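Local structure of carbohydrate deacetylase (2I5I) at residues T66-N70 against H130-H134. The protein probably removes acetyl groups from acetylated carbohydrates, as a magnesium-dependent hydrolase of the YdjC family. Residues are numbered along the deposited sequence; the frame is centred on the assembly and turned at random.
Sequences TLTLN and HHNVH
Thr66 and His130 bring their CA atoms within 5.1 Å of each other where two loops leave the parallel strands 60-65 and 127-129, the sheet pairing carrying on into a backbone bond between His130 and Leu65. Beyond this point the backbones of 66-70 and 130-134 are bridged by a water molecule, which accepts from Leu67 N, donates to His130 O and also bonds Thr68 OG1. Side chains then complete the joint. Those of Thr66 and His130 run side by side, Thr66 OG1 lying 3.5 Å from His130 CD2. The imidazole of His130 has a neighbour on each face, both offset toward the rim: Leu69 CD1, in a CH-pi contact 4.1 Å from the centroid, and His131 CD2 opposite. In Leu69, chi1 -177° carries CG outward and chi2 68° turns CD1 over the ring, the two side chains crossing at about a right angle. A second water joins His130 NE2, at 2.6 Å, to Asn70 N. Thr68 serves both polar and apolar neighbours: Thr68 OG1 accepts a short but bent, weak bond from His131 ND1 (2.6 Å, 118°), and its CG2 meets Val133 CG1 at 3.8 Å. Phe97 of helix 94-97 packs on Thr68 and Val133. Such loops at the C-terminal ends of parallel strands are the usual place for an active site, and His130 is a predicted magnesium ligand, which may form the metal site with Asp13 and His64. Leu69 CD1 and His131 CD2, on opposite faces, would limit how far this probable ligand's ring can tilt.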
loop_
_atom_site.group_PDB
_atom_site.type_symbol
_atom_site.label_atom_id
_atom_site.label_comp_id
_atom_site.label_asym_id
_atom_site.label_seq_id
_atom_site.Cartn_x
_atom_site.Cartn_y
_atom_site.Cartn_z
ATOM N N THR A 66 -4.529 -24.014 -20.499
ATOM C CA THR A 66 -4.972 -23.951 -21.871
ATOM C C THR A 66 -4.103 -24.749 -22.845
ATOM O O THR A 66 -2.903 -24.974 -22.657
ATOM C CB THR A 66 -5.031 -22.477 -22.373
ATOM O OG1 THR A 66 -5.658 -22.438 -23.657
ATOM C CG2 THR A 66 -3.636 -21.922 -22.488
ATOM N N LEU A 67 -4.778 -25.179 -23.901
ATOM C CA LEU A 67 -4.182 -25.769 -25.072
ATOM C C LEU A 67 -4.646 -25.070 -26.348
ATOM O O LEU A 67 -4.234 -25.449 -27.436
ATOM C CB LEU A 67 -4.547 -27.258 -25.188
ATOM C CG LEU A 67 -3.925 -28.172 -24.132
ATOM C CD1 LEU A 67 -4.443 -29.600 -24.270
ATOM C CD2 LEU A 67 -2.409 -28.159 -24.210
ATOM N N THR A 68 -5.509 -24.054 -26.222
ATOM C CA THR A 68 -6.221 -23.548 -27.392
ATOM C C THR A 68 -6.358 -22.028 -27.387
ATOM O O THR A 68 -7.159 -21.476 -28.138
ATOM C CB THR A 68 -7.649 -24.152 -27.444
ATOM O OG1 THR A 68 -8.361 -23.714 -26.278
ATOM C CG2 THR A 68 -7.653 -25.669 -27.381
ATOM N N LEU A 69 -5.607 -21.333 -26.537
ATOM C CA LEU A 69 -5.770 -19.882 -26.419
ATOM C C LEU A 69 -5.373 -19.226 -27.746
ATOM O O LEU A 69 -4.242 -19.330 -28.218
ATOM C CB LEU A 69 -4.982 -19.304 -25.267
ATOM C CG LEU A 69 -5.071 -17.814 -24.940
ATOM C CD1 LEU A 69 -6.438 -17.432 -24.405
ATOM C CD2 LEU A 69 -4.011 -17.425 -23.912
ATOM N N ASN A 70 -6.358 -18.553 -28.325
ATOM C CA ASN A 70 -6.175 -17.839 -29.568
ATOM C C ASN A 70 -5.009 -16.864 -29.434
ATOM O O ASN A 70 -4.934 -16.110 -28.479
ATOM C CB ASN A 70 -7.485 -17.159 -29.960
ATOM C CG ASN A 70 -7.445 -16.463 -31.297
ATOM O OD1 ASN A 70 -7.760 -15.273 -31.304
ATOM N ND2 ASN A 70 -7.096 -17.109 -32.402
ATOM N N HIS A 130 -9.282 -23.312 -19.925
ATOM C CA HIS A 130 -9.810 -22.540 -21.035
ATOM C C HIS A 130 -10.494 -23.474 -22.019
ATOM O O HIS A 130 -9.904 -24.515 -22.338
ATOM C CB HIS A 130 -8.671 -21.805 -21.726
ATOM C CG HIS A 130 -9.076 -20.866 -22.813
ATOM N ND1 HIS A 130 -9.854 -19.754 -22.586
ATOM C CD2 HIS A 130 -8.795 -20.867 -24.136
ATOM C CE1 HIS A 130 -10.047 -19.108 -23.729
ATOM N NE2 HIS A 130 -9.414 -19.764 -24.688
ATOM N N HIS A 131 -11.691 -23.128 -22.447
ATOM C CA HIS A 131 -12.456 -23.952 -23.371
ATOM C C HIS A 131 -12.791 -25.319 -22.775
ATOM O O HIS A 131 -13.120 -26.235 -23.541
ATOM C CB HIS A 131 -11.670 -24.142 -24.673
ATOM C CG HIS A 131 -11.579 -22.862 -25.466
ATOM N ND1 HIS A 131 -10.800 -22.746 -26.593
ATOM C CD2 HIS A 131 -12.159 -21.648 -25.287
ATOM C CE1 HIS A 131 -10.906 -21.521 -27.077
ATOM N NE2 HIS A 131 -11.733 -20.821 -26.307
ATOM N N ASN A 132 -12.690 -25.433 -21.454
ATOM C CA ASN A 132 -12.924 -26.698 -20.760
ATOM C C ASN A 132 -12.218 -27.867 -21.439
ATOM O O ASN A 132 -12.826 -28.943 -21.565
ATOM C CB ASN A 132 -14.415 -27.026 -20.659
ATOM C CG ASN A 132 -14.714 -27.969 -19.504
ATOM O OD1 ASN A 132 -14.034 -27.945 -18.482
ATOM N ND2 ASN A 132 -15.737 -28.794 -19.679
ATOM N N VAL A 133 -10.970 -27.683 -21.870
ATOM C CA VAL A 133 -10.260 -28.748 -22.570
ATOM C C VAL A 133 -9.896 -29.964 -21.719
ATOM O O VAL A 133 -9.702 -31.036 -22.325
ATOM C CB VAL A 133 -8.987 -28.195 -23.268
ATOM C CG1 VAL A 133 -9.428 -27.293 -24.428
ATOM C CG2 VAL A 133 -8.049 -27.482 -22.319
ATOM N N HIS A 134 -9.759 -29.989 -20.424
ATOM C CA HIS A 134 -9.613 -30.995 -19.404
ATOM C C HIS A 134 -10.880 -31.837 -19.279
ATOM O O HIS A 134 -10.848 -32.873 -18.611
ATOM C CB HIS A 134 -9.263 -30.421 -18.041
ATOM C CG HIS A 134 -10.244 -29.965 -17.041
ATOM N ND1 HIS A 134 -10.900 -28.756 -17.094
ATOM C CD2 HIS A 134 -10.687 -30.534 -15.883
ATOM C CE1 HIS A 134 -11.700 -28.612 -16.058
ATOM N NE2 HIS A 134 -11.593 -29.685 -15.290
HETATM O O HOH W 1 -7.536 -24.457 -23.763
HETATM O O HOH W 2 -9.150 -18.160 -26.703
#